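Local coordinates for ORF59 (Human herpesvirus 8, PDB 3HSL), which serves as the accessory subunit of the viral DNA polymerase in lytic replication, raising its processivity, probably as a sliding clamp, at residues A[16-21]-A[108-113]; A[41-46]-A[155-160]; A[95-100]-A[144-149]. One frame throughout, in Å; residues are numbered along the deposited sequence.

Contact 1: residues A[16-21]-A[108-113]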
ATOM      1  N   VAL A  16      -2.687  -2.243 -23.391  1.00 22.73           N
ATOM      2  CA  VAL A  16      -1.404  -1.802 -22.816  1.00 22.45           C
ATOM      3  C   VAL A  16      -0.253  -2.794 -23.060  1.00 22.00           C
ATOM      4  O   VAL A  16      -0.369  -3.968 -22.722  1.00 22.13           O
ATOM      5  CB  VAL A  16      -1.587  -1.560 -21.299  1.00 22.70           C
ATOM      6  CG1 VAL A  16      -0.289  -1.092 -20.644  1.00 22.18           C
ATOM      7  CG2 VAL A  16      -2.710  -0.544 -21.070  1.00 22.69           C
ATOM      8  N   ASP A  17       0.850  -2.327 -23.646  1.00 21.45           N
ATOM      9  CA  ASP A  17       2.000  -3.205 -23.913  1.00 21.08           C
ATOM     10  C   ASP A  17       2.761  -3.426 -22.598  1.00 20.84           C
ATOM     11  O   ASP A  17       3.775  -2.755 -22.319  1.00 21.01           O
ATOM     12  CB  ASP A  17       2.903  -2.596 -24.989  1.00 21.05           C
ATOM     13  CG  ASP A  17       4.061  -3.509 -25.373  1.00 22.10           C
ATOM     14  OD1 ASP A  17       4.421  -4.417 -24.590  1.00 22.70           O
ATOM     15  OD2 ASP A  17       4.623  -3.317 -26.472  1.00 22.28           O
ATOM     16  N   VAL A  18       2.271  -4.369 -21.794  1.00 19.93           N
ATOM     17  CA  VAL A  18       2.870  -4.643 -20.483  1.00 18.98           C
ATOM     18  C   VAL A  18       4.306  -5.125 -20.534  1.00 18.93           C
ATOM     19  O   VAL A  18       5.066  -4.907 -19.592  1.00 18.40           O
ATOM     20  CB  VAL A  18       2.000  -5.556 -19.618  1.00 18.58           C
ATOM     21  CG1 VAL A  18       0.672  -4.857 -19.320  1.00 17.72           C
ATOM     22  CG2 VAL A  18       1.779  -6.889 -20.288  1.00 17.77           C
ATOM     23  N   THR A  19       4.657  -5.773 -21.643  1.00 19.25           N
ATOM     24  CA  THR A  19       6.004  -6.292 -21.872  1.00 19.59           C
ATOM     25  C   THR A  19       6.992  -5.127 -21.950  1.00 19.82           C
ATOM     26  O   THR A  19       8.128  -5.225 -21.479  1.00 19.60           O
ATOM     27  CB  THR A  19       6.052  -7.099 -23.181  1.00 19.70           C
ATOM     28  OG1 THR A  19       5.049  -8.130 -23.153  1.00 19.97           O
ATOM     29  CG2 THR A  19       7.426  -7.719 -23.390  1.00 19.66           C
ATOM     30  N   LEU A  20       6.535  -4.032 -22.553  1.00 20.12           N
ATOM     31  CA  LEU A  20       7.321  -2.832 -22.705  1.00 20.68           C
ATOM     32  C   LEU A  20       7.402  -2.127 -21.373  1.00 20.87           C
ATOM     33  O   LEU A  20       8.453  -1.596 -21.006  1.00 21.30           O
ATOM     34  CB  LEU A  20       6.686  -1.907 -23.747  1.00 21.48           C
ATOM     35  CG  LEU A  20       7.179  -0.453 -23.872  1.00 22.92           C
ATOM     36  CD1 LEU A  20       8.688  -0.353 -24.096  1.00 24.70           C
ATOM     37  CD2 LEU A  20       6.436   0.226 -24.996  1.00 23.80           C
ATOM     38  N   LEU A  21       6.295  -2.115 -20.642  1.00 20.37           N
ATOM     39  CA  LEU A  21       6.308  -1.471 -19.352  1.00 20.19           C
ATOM     40  C   LEU A  21       7.225  -2.196 -18.368  1.00 21.26           C
ATOM     41  O   LEU A  21       7.793  -1.572 -17.478  1.00 21.90           O
ATOM     42  CB  LEU A  21       4.902  -1.299 -18.801  1.00 19.73           C
ATOM     43  CG  LEU A  21       3.938  -0.444 -19.639  1.00 18.09           C
ATOM     44  CD1 LEU A  21       2.681  -0.270 -18.829  1.00 16.96           C
ATOM     45  CD2 LEU A  21       4.504   0.927 -19.996  1.00 14.86           C
ATOM     46  N   VAL A 108       1.956  -9.210 -13.801  1.00 23.99           N
ATOM     47  CA  VAL A 108       0.898  -8.821 -14.746  1.00 22.56           C
ATOM     48  C   VAL A 108       1.083  -9.517 -16.079  1.00 21.93           C
ATOM     49  O   VAL A 108       2.144  -9.473 -16.662  1.00 21.67           O
ATOM     50  CB  VAL A 108       0.757  -7.296 -14.944  1.00 22.56           C
ATOM     51  CG1 VAL A 108      -0.201  -6.983 -16.090  1.00 21.32           C
ATOM     52  CG2 VAL A 108       0.269  -6.631 -13.670  1.00 22.95           C
ATOM     53  N   LEU A 109       0.009 -10.151 -16.535  1.00 21.83           N
ATOM     54  CA  LEU A 109      -0.040 -10.926 -17.760  1.00 21.41           C
ATOM     55  C   LEU A 109      -0.494 -10.070 -18.934  1.00 21.37           C
ATOM     56  O   LEU A 109       0.085 -10.142 -20.000  1.00 21.19           O
ATOM     57  CB  LEU A 109      -1.024 -12.076 -17.542  1.00 21.28           C
ATOM     58  CG  LEU A 109      -0.776 -13.361 -18.314  1.00 20.64           C
ATOM     59  CD1 LEU A 109       0.558 -13.876 -17.835  1.00 20.04           C
ATOM     60  CD2 LEU A 109      -1.847 -14.381 -18.013  1.00 20.72           C
ATOM     61  N   ASP A 110      -1.533  -9.263 -18.716  1.00 21.74           N
ATOM     62  CA  ASP A 110      -2.126  -8.349 -19.708  1.00 21.77           C
ATOM     63  C   ASP A 110      -2.888  -7.196 -19.047  1.00 20.36           C
ATOM     64  O   ASP A 110      -3.279  -7.299 -17.893  1.00 20.25           O
ATOM     65  CB  ASP A 110      -3.037  -9.131 -20.649  1.00 22.98           C
ATOM     66  CG  ASP A 110      -2.243 -10.009 -21.584  1.00 28.85           C
ATOM     67  OD1 ASP A 110      -1.127  -9.539 -21.967  1.00 31.25           O
ATOM     68  OD2 ASP A 110      -2.704 -11.146 -21.945  1.00 32.26           O
ATOM     69  N   ALA A 111      -3.095  -6.106 -19.781  1.00 19.14           N
ATOM     70  CA  ALA A 111      -3.807  -4.935 -19.266  1.00 18.33           C
ATOM     71  C   ALA A 111      -4.408  -4.092 -20.380  1.00 17.90           C
ATOM     72  O   ALA A 111      -3.869  -4.038 -21.489  1.00 17.89           O
ATOM     73  CB  ALA A 111      -2.877  -4.076 -18.414  1.00 18.65           C
ATOM     74  N   GLY A 112      -5.521  -3.431 -20.079  1.00 17.46           N
ATOM     75  CA  GLY A 112      -6.212  -2.594 -21.059  1.00 17.28           C
ATOM     76  C   GLY A 112      -6.937  -1.457 -20.375  1.00 17.63           C
ATOM     77  O   GLY A 112      -7.307  -1.562 -19.205  1.00 17.84           O
ATOM     78  N   ILE A 113      -7.142  -0.360 -21.097  1.00 17.81           N
ATOM     79  CA  ILE A 113      -7.825   0.803 -20.528  1.00 17.64           C
ATOM     80  C   ILE A 113      -8.883   1.225 -21.520  1.00 18.05           C
ATOM     81  O   ILE A 113      -8.606   1.417 -22.709  1.00 18.06           O
ATOM     82  CB  ILE A 113      -6.879   1.996 -20.278  1.00 17.59           C
ATOM     83  CG1 ILE A 113      -5.570   1.569 -19.622  1.00 17.26           C
ATOM     84  CG2 ILE A 113      -7.566   3.047 -19.420  1.00 17.88           C
ATOM     85  CD1 ILE A 113      -4.630   2.726 -19.442  1.00 18.45           C
TER

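Contact 2: residues A[41-46]-A[155-160]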
ATOM      1  N   GLN A  41      -2.555   9.919 -17.924  1.00 18.44           N
ATOM      2  CA  GLN A  41      -3.088  10.435 -19.168  1.00 18.01           C
ATOM      3  C   GLN A  41      -2.829   9.544 -20.362  1.00 17.55           C
ATOM      4  O   GLN A  41      -1.776   8.873 -20.451  1.00 17.18           O
ATOM      5  CB  GLN A  41      -2.442  11.780 -19.500  1.00 18.69           C
ATOM      6  CG  GLN A  41      -2.671  12.873 -18.492  1.00 21.17           C
ATOM      7  CD  GLN A  41      -1.916  14.142 -18.820  1.00 21.46           C
ATOM      8  OE1 GLN A  41      -0.787  14.106 -19.324  1.00 21.63           O
ATOM      9  NE2 GLN A  41      -2.541  15.279 -18.530  1.00 21.43           N
ATOM     10  N   VAL A  42      -3.809   9.562 -21.274  1.00 16.38           N
ATOM     11  CA  VAL A  42      -3.759   8.850 -22.538  1.00 15.42           C
ATOM     12  C   VAL A  42      -4.030   9.938 -23.562  1.00 15.15           C
ATOM     13  O   VAL A  42      -5.139  10.465 -23.635  1.00 15.77           O
ATOM     14  CB  VAL A  42      -4.758   7.702 -22.618  1.00 15.35           C
ATOM     15  CG1 VAL A  42      -4.813   7.151 -24.042  1.00 14.63           C
ATOM     16  CG2 VAL A  42      -4.366   6.602 -21.623  1.00 15.04           C
ATOM     17  N   HIS A  43      -3.017  10.276 -24.356  1.00 14.36           N
ATOM     18  CA  HIS A  43      -3.137  11.381 -25.297  1.00 13.67           C
ATOM     19  C   HIS A  43      -2.259  11.252 -26.529  1.00 14.19           C
ATOM     20  O   HIS A  43      -1.316  10.459 -26.555  1.00 14.35           O
ATOM     21  CB  HIS A  43      -2.639  12.594 -24.544  1.00 12.62           C
ATOM     22  CG  HIS A  43      -1.257  12.391 -24.025  1.00 11.70           C
ATOM     23  ND1 HIS A  43      -0.143  12.846 -24.689  1.00 11.50           N
ATOM     24  CD2 HIS A  43      -0.804  11.767 -22.908  1.00 11.58           C
ATOM     25  CE1 HIS A  43       0.940  12.521 -24.004  1.00 11.44           C
ATOM     26  NE2 HIS A  43       0.568  11.864 -22.918  1.00 11.39           N
ATOM     27  N   GLY A  44      -2.572  12.048 -27.547  1.00 14.43           N
ATOM     28  CA  GLY A  44      -1.825  12.042 -28.793  1.00 14.93           C
ATOM     29  C   GLY A  44      -2.702  11.479 -29.882  1.00 15.71           C
ATOM     30  O   GLY A  44      -3.929  11.540 -29.793  1.00 15.91           O
ATOM     31  N   SER A  45      -2.094  10.923 -30.917  1.00 16.43           N
ATOM     32  CA  SER A  45      -2.885  10.365 -32.007  1.00 17.69           C
ATOM     33  C   SER A  45      -3.730   9.195 -31.500  1.00 17.80           C
ATOM     34  O   SER A  45      -3.332   8.505 -30.567  1.00 17.41           O
ATOM     35  CB  SER A  45      -1.977   9.928 -33.160  1.00 18.11           C
ATOM     36  OG  SER A  45      -1.042   8.968 -32.691  1.00 20.04           O
ATOM     37  N   ALA A  46      -4.892   8.985 -32.120  1.00 18.40           N
ATOM     38  CA  ALA A  46      -5.788   7.890 -31.738  1.00 18.92           C
ATOM     39  C   ALA A  46      -5.144   6.561 -32.095  1.00 19.68           C
ATOM     40  O   ALA A  46      -5.399   5.539 -31.456  1.00 20.09           O
ATOM     41  CB  ALA A  46      -7.127   8.028 -32.425  1.00 18.68           C
ATOM     42  N   ILE A 155      -5.488  19.382 -16.521  1.00 30.19           N
ATOM     43  CA  ILE A 155      -4.063  19.055 -16.634  1.00 31.71           C
ATOM     44  C   ILE A 155      -3.797  18.612 -18.058  1.00 32.69           C
ATOM     45  O   ILE A 155      -4.234  17.533 -18.470  1.00 32.82           O
ATOM     46  CB  ILE A 155      -3.674  17.860 -15.733  1.00 32.14           C
ATOM     47  CG1 ILE A 155      -4.306  17.949 -14.332  1.00 33.81           C
ATOM     48  CG2 ILE A 155      -2.161  17.659 -15.715  1.00 31.05           C
ATOM     49  CD1 ILE A 155      -3.867  19.113 -13.525  1.00 34.95           C
ATOM     50  N   LEU A 156      -3.081  19.429 -18.816  1.00 33.84           N
ATOM     51  CA  LEU A 156      -2.814  19.080 -20.195  1.00 35.12           C
ATOM     52  C   LEU A 156      -1.571  18.238 -20.376  1.00 36.91           C
ATOM     53  O   LEU A 156      -0.702  18.201 -19.514  1.00 36.57           O
ATOM     54  CB  LEU A 156      -2.739  20.335 -21.090  1.00 34.83           C
ATOM     55  CG  LEU A 156      -3.979  21.222 -21.275  1.00 33.73           C
ATOM     56  CD1 LEU A 156      -3.663  22.350 -22.214  1.00 33.61           C
ATOM     57  CD2 LEU A 156      -5.163  20.444 -21.815  1.00 33.12           C
ATOM     58  N   PRO A 157      -1.492  17.539 -21.509  1.00 39.22           N
ATOM     59  CA  PRO A 157      -0.294  16.795 -21.794  1.00 41.46           C
ATOM     60  C   PRO A 157       0.568  17.870 -22.433  1.00 44.02           C
ATOM     61  O   PRO A 157       0.428  18.180 -23.626  1.00 44.48           O
ATOM     62  CB  PRO A 157      -0.762  15.762 -22.825  1.00 41.17           C
ATOM     63  CG  PRO A 157      -2.268  15.958 -22.954  1.00 40.17           C
ATOM     64  CD  PRO A 157      -2.509  17.349 -22.551  1.00 39.25           C
ATOM     65  N   PHE A 158       1.453  18.444 -21.641  1.00 46.63           N
ATOM     66  CA  PHE A 158       2.304  19.533 -22.140  1.00 49.54           C
ATOM     67  C   PHE A 158       3.821  19.238 -22.093  1.00 51.38           C
ATOM     68  O   PHE A 158       4.654  20.156 -21.891  1.00 50.84           O
ATOM     69  CB  PHE A 158       1.915  20.897 -21.489  1.00 49.44           C
ATOM     70  CG  PHE A 158       1.577  20.817 -19.993  1.00 49.82           C
ATOM     71  CD1 PHE A 158       2.543  20.496 -19.040  1.00 49.68           C
ATOM     72  CD2 PHE A 158       0.276  21.077 -19.551  1.00 49.91           C
ATOM     73  CE1 PHE A 158       2.212  20.430 -17.677  1.00 49.59           C
ATOM     74  CE2 PHE A 158      -0.061  21.012 -18.190  1.00 49.42           C
ATOM     75  CZ  PHE A 158       0.907  20.690 -17.259  1.00 49.82           C
ATOM     76  N   HIS A 159       4.169  17.960 -22.283  1.00 53.16           N
ATOM     77  CA  HIS A 159       5.588  17.553 -22.220  1.00 54.81           C
ATOM     78  C   HIS A 159       6.362  17.204 -23.535  1.00 56.94           C
ATOM     79  O   HIS A 159       7.303  17.934 -23.901  1.00 57.32           O
ATOM     80  CB  HIS A 159       5.758  16.489 -21.150  1.00 53.69           C
ATOM     81  CG  HIS A 159       5.543  16.988 -19.758  1.00 50.78           C
ATOM     82  ND1 HIS A 159       6.585  17.315 -18.916  1.00 49.03           N
ATOM     83  CD2 HIS A 159       4.409  17.217 -19.058  1.00 49.33           C
ATOM     84  CE1 HIS A 159       6.103  17.721 -17.758  1.00 48.14           C
ATOM     85  NE2 HIS A 159       4.785  17.672 -17.819  1.00 48.54           N
ATOM     86  N   ASP A 160       5.986  16.119 -24.229  1.00 58.47           N
ATOM     87  CA  ASP A 160       6.646  15.731 -25.491  1.00 59.56           C
ATOM     88  C   ASP A 160       6.366  16.748 -26.583  1.00 60.07           C
ATOM     89  O   ASP A 160       5.790  16.439 -27.636  1.00 60.04           O
ATOM     90  CB  ASP A 160       6.252  14.321 -25.954  1.00 59.94           C
ATOM     91  CG  ASP A 160       6.767  13.242 -25.035  1.00 60.63           C
ATOM     92  OD1 ASP A 160       6.757  12.059 -25.441  1.00 60.26           O
ATOM     93  OD2 ASP A 160       7.185  13.585 -23.905  1.00 61.91           O
TER

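Contact 3: residues A[95-100]-A[144-149]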
ATOM      1  N   SER A  95     -10.235   4.674  -2.907  1.00 22.93           N
ATOM      2  CA  SER A  95      -9.642   3.432  -3.415  1.00 23.32           C
ATOM      3  C   SER A  95      -8.263   3.011  -2.980  1.00 22.96           C
ATOM      4  O   SER A  95      -7.455   3.753  -2.419  1.00 22.71           O
ATOM      5  CB  SER A  95      -9.663   3.335  -4.964  1.00 23.30           C
ATOM      6  OG  SER A  95     -10.949   3.034  -5.467  1.00 23.33           O
ATOM      7  N   GLY A  96      -8.075   1.746  -3.295  1.00 23.02           N
ATOM      8  CA  GLY A  96      -6.881   0.992  -3.110  1.00 23.05           C
ATOM      9  C   GLY A  96      -6.744   0.461  -4.524  1.00 22.85           C
ATOM     10  O   GLY A  96      -6.894  -0.760  -4.793  1.00 23.44           O
ATOM     11  N   PHE A  97      -6.474   1.410  -5.424  1.00 21.09           N
ATOM     12  CA  PHE A  97      -6.220   1.127  -6.815  1.00 18.93           C
ATOM     13  C   PHE A  97      -5.370   2.259  -7.383  1.00 18.31           C
ATOM     14  O   PHE A  97      -5.781   3.417  -7.400  1.00 18.22           O
ATOM     15  CB  PHE A  97      -7.445   0.853  -7.672  1.00 17.66           C
ATOM     16  CG  PHE A  97      -7.073   0.316  -9.032  1.00 16.41           C
ATOM     17  CD1 PHE A  97      -6.898  -1.055  -9.227  1.00 16.48           C
ATOM     18  CD2 PHE A  97      -6.888   1.168 -10.113  1.00 14.90           C
ATOM     19  CE1 PHE A  97      -6.546  -1.561 -10.486  1.00 15.46           C
ATOM     20  CE2 PHE A  97      -6.543   0.682 -11.362  1.00 13.90           C
ATOM     21  CZ  PHE A  97      -6.369  -0.682 -11.554  1.00 14.85           C
ATOM     22  N   THR A  98      -4.175   1.897  -7.840  1.00 17.29           N
ATOM     23  CA  THR A  98      -3.248   2.845  -8.405  1.00 16.02           C
ATOM     24  C   THR A  98      -2.941   2.332  -9.802  1.00 16.18           C
ATOM     25  O   THR A  98      -2.219   1.342  -9.988  1.00 15.36           O
ATOM     26  CB  THR A  98      -2.019   2.987  -7.505  1.00 15.43           C
ATOM     27  OG1 THR A  98      -2.446   3.470  -6.227  1.00 15.09           O
ATOM     28  CG2 THR A  98      -1.025   3.943  -8.076  1.00 13.43           C
ATOM     29  N   HIS A  99      -3.501   3.012 -10.794  1.00 16.84           N
ATOM     30  CA  HIS A  99      -3.297   2.574 -12.158  1.00 17.69           C
ATOM     31  C   HIS A  99      -1.861   2.140 -12.470  1.00 18.84           C
ATOM     32  O   HIS A  99      -1.626   0.957 -12.779  1.00 19.77           O
ATOM     33  CB  HIS A  99      -3.816   3.604 -13.149  1.00 17.42           C
ATOM     34  CG  HIS A  99      -5.305   3.749 -13.139  1.00 16.85           C
ATOM     35  ND1 HIS A  99      -5.975   4.496 -12.191  1.00 17.01           N
ATOM     36  CD2 HIS A  99      -6.254   3.245 -13.964  1.00 14.56           C
ATOM     37  CE1 HIS A  99      -7.275   4.445 -12.435  1.00 16.39           C
ATOM     38  NE2 HIS A  99      -7.468   3.692 -13.502  1.00 15.10           N
ATOM     39  N   THR A 100      -0.910   3.074 -12.385  1.00 18.46           N
ATOM     40  CA  THR A 100       0.477   2.766 -12.701  1.00 18.26           C
ATOM     41  C   THR A 100       1.060   1.644 -11.846  1.00 18.90           C
ATOM     42  O   THR A 100       1.933   0.895 -12.307  1.00 18.86           O
ATOM     43  CB  THR A 100       1.397   4.009 -12.596  1.00 18.43           C
ATOM     44  OG1 THR A 100       1.424   4.493 -11.240  1.00 17.15           O
ATOM     45  CG2 THR A 100       0.953   5.133 -13.577  1.00 17.40           C
ATOM     46  N   THR A 144      -8.621  -7.860 -12.067  1.00 18.89           N
ATOM     47  CA  THR A 144      -9.204  -6.706 -11.388  1.00 19.26           C
ATOM     48  C   THR A 144      -9.815  -5.798 -12.448  1.00 19.49           C
ATOM     49  O   THR A 144      -9.200  -5.557 -13.494  1.00 20.61           O
ATOM     50  CB  THR A 144      -8.155  -5.885 -10.628  1.00 19.63           C
ATOM     51  OG1 THR A 144      -7.583  -6.662  -9.555  1.00 19.87           O
ATOM     52  CG2 THR A 144      -8.795  -4.622 -10.054  1.00 20.26           C
ATOM     53  N   VAL A 145     -11.020  -5.296 -12.204  1.00 18.86           N
ATOM     54  CA  VAL A 145     -11.648  -4.356 -13.148  1.00 18.11           C
ATOM     55  C   VAL A 145     -12.068  -3.116 -12.355  1.00 17.91           C
ATOM     56  O   VAL A 145     -13.051  -3.141 -11.605  1.00 17.99           O
ATOM     57  CB  VAL A 145     -12.816  -4.957 -13.953  1.00 17.82           C
ATOM     58  CG1 VAL A 145     -13.486  -3.885 -14.791  1.00 16.64           C
ATOM     59  CG2 VAL A 145     -12.322  -6.107 -14.831  1.00 16.71           C
ATOM     60  N   HIS A 146     -11.305  -2.041 -12.536  1.00 17.29           N
ATOM     61  CA  HIS A 146     -11.549  -0.795 -11.833  1.00 16.88           C
ATOM     62  C   HIS A 146     -12.162   0.263 -12.740  1.00 17.41           C
ATOM     63  O   HIS A 146     -11.577   0.612 -13.768  1.00 17.97           O
ATOM     64  CB  HIS A 146     -10.234  -0.271 -11.241  1.00 15.90           C
ATOM     65  CG  HIS A 146     -10.401   0.930 -10.373  1.00 13.54           C
ATOM     66  ND1 HIS A 146     -10.892   0.851  -9.087  1.00 12.60           N
ATOM     67  CD2 HIS A 146     -10.142   2.238 -10.596  1.00 13.73           C
ATOM     68  CE1 HIS A 146     -10.931   2.059  -8.553  1.00 12.22           C
ATOM     69  NE2 HIS A 146     -10.480   2.919  -9.447  1.00 13.99           N
ATOM     70  N   LYS A 147     -13.334   0.760 -12.348  1.00 17.39           N
ATOM     71  CA  LYS A 147     -14.029   1.803 -13.083  1.00 17.78           C
ATOM     72  C   LYS A 147     -13.884   3.081 -12.303  1.00 18.14           C
ATOM     73  O   LYS A 147     -13.900   3.066 -11.066  1.00 18.30           O
ATOM     74  CB  LYS A 147     -15.518   1.491 -13.255  1.00 18.06           C
ATOM     75  CG  LYS A 147     -15.765   0.244 -14.077  1.00 20.17           C
ATOM     76  CD  LYS A 147     -17.233  -0.056 -14.337  1.00 21.61           C
ATOM     77  CE  LYS A 147     -17.357  -1.360 -15.142  1.00 22.17           C
ATOM     78  NZ  LYS A 147     -18.762  -1.648 -15.535  1.00 22.87           N
ATOM     79  N   SER A 148     -13.740   4.195 -13.015  1.00 18.22           N
ATOM     80  CA  SER A 148     -13.627   5.478 -12.346  1.00 18.32           C
ATOM     81  C   SER A 148     -14.018   6.631 -13.269  1.00 18.24           C
ATOM     82  O   SER A 148     -14.440   6.400 -14.398  1.00 18.27           O
ATOM     83  CB  SER A 148     -12.232   5.663 -11.777  1.00 18.47           C
ATOM     84  OG  SER A 148     -12.234   6.779 -10.903  1.00 21.03           O
ATOM     85  N   VAL A 149     -13.875   7.864 -12.786  1.00 18.39           N
ATOM     86  CA  VAL A 149     -14.212   9.054 -13.564  1.00 18.83           C
ATOM     87  C   VAL A 149     -12.999   9.760 -14.179  1.00 19.19           C
ATOM     88  O   VAL A 149     -11.949   9.887 -13.540  1.00 19.33           O
ATOM     89  CB  VAL A 149     -15.000  10.081 -12.696  1.00 19.04           C
ATOM     90  CG1 VAL A 149     -15.415  11.301 -13.514  1.00 19.13           C
ATOM     91  CG2 VAL A 149     -16.247   9.444 -12.117  1.00 19.33           C
TER

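Contact 1: residues A[16-21]-A[108-113]
Val-18 and Val-108 meet methyl to methyl. CG1 of Val-18 lies 4.0 Å from CG1 of Val-108, and the two side chains cross at about a right angle. The same Val-18 branch also rests on the methyl of Ala-111, with CG1 to CB at 3.7 Å. The other branch, CG2 of Val-18, sits 3.7 Å from the carbonyl O of Leu-109. Both methyls of Val-18 are therefore used. The first torsion of Val-18 (chi1 -63°) turns CG1 away from its own carbonyl carbon and onto the strand.

Val-16 covers the next part of the strand. Its CB lies 4.0 Å from CB of Ala-111, which is thus touched by Val-16 and Val-18. The Val-16 and Ile-113 side chains cross at a slant, with CG2 of Val-16 3.8 Å from CG1 of Ile-113. One backbone bond ties the two segments here. Val-16 N donates to Ala-111 O at 2.9 Å, with an N-H...O angle of 160°.

Between Val-16 and Val-18 the chain turns from strand to helix. Asp-17 is the centre of an inverse gamma turn and the N-cap of the helix. Leu-20 N donates to its OD1, at 3.0 Å, from above the carboxylate plane. On the facing strand, Leu-109 and Asp-110 together face Ser-136 in a classic beta bulge.

Strand 108-116 lies between strands 12-16 and 130-137 in an antiparallel sheet. Ile-135 of strand 130-137 touches Val-108 and Ala-111. Leu-103 of helix 99-103 packs on Ala-111 and on Leu-21 of helix 18-35.

Contact 2: residues A[41-46]-A[155-160]
An irregular loop packs here against strand 39-43 of the herpesvirus polymerase accessory factor, a member of the DNA clamp group. The strand lies between strands 49-56 and 83-89. The loop, 155-160, belongs to the connection from strand 143-149 to strand 169-172. Pro-157 is the main residue on the loop side. Its CB stands over one face of the His-43 ring, 3.6 Å from the centroid and 17° off the normal, a CH-pi contact. CG of Pro-157 reaches back over CB of His-43, at 3.7 Å. The His-43 side chain rises between its backbone N and carbonyl carbon (chi1 56°), which presents the ring face to the proline. The far nitrogen of this ring, NE2, is hydrogen-bonded to OG of Ser-52, which would fix the rotation of the ring. Ser-85 of strand 83-89 also touches Pro-157. Farther along the loop, Asp-160 forms a salt bridge with Arg-66, though Asp-160 is poorly ordered.

Gln-41 runs extended beyond CG toward the loop and crosses Pro-157 at a slant. OE1 of Gln-41 lies 3.7 Å from CA of Pro-157. NE2 of Gln-41 lies 2.8 Å from O of Ile-155, but the angle is too poor for a hydrogen bond.

Contact 3: residues A[95-100]-A[144-149]
The rings of Phe-97 and His-146 lie face on face in an offset stack, with centroids 4.4 Å apart and planes at 14°. CB of His-146 stands over the centre of the Phe-97 ring, 3.6 Å from its centroid, and CB of Phe-97 lies over the His-146 ring. The side chains run in opposite directions, each with CG anti to its backbone N (chi1 -169° for Phe-97, -174° for His-146). OG of Ser-95 sits at the edge of the imidazole, 3.2 Å from CE1 of His-146. CG2 of Thr-144 touches CE1 of Phe-97 at 3.8 Å.

His-99 completes an aromatic cluster. CE2 of Phe-97 stands over the centre of one face of the His-99 ring, and CE1 of His-99 approaches CD2 of His-146 obliquely.

His-146 brings the cluster onto strand 143-149, an outermost strand of its five-stranded sheet within this chain. That strand pairs antiparallel with a strand of the second subunit, so the sheet continues across the interface. ND1 of His-146 is hydrogen-bonded to Thr-144 OG1 of the second subunit, and NE2 to OG of Ser-92. ND1 of His-99, at the edge of the Phe-97 ring and in its plane, is hydrogen-bonded to Asn-90 O.

Contacts 1 and 3 reach the same five-stranded antiparallel sheet, through strands 108-116 and 143-149. Their centres are about 15 Å apart. Helix 99-103, which begins in segment 95-100, is followed by strand 108-116 of contact 1. Contact 2 belongs to other strands, and its centre lies about 19 Å from that of contact 1 and about 20 Å from that of contact 3. Helix 18-35 and strand 39-43 link contacts 1 and 2 along the chain. The segments of contact 1 alternate with those of contacts 2 and 3, while contact 3 is nested within contact 2. Residues 16-160 are thus interlaced, and strand 143-149 of contact 3 continues the sheet into the second subunit.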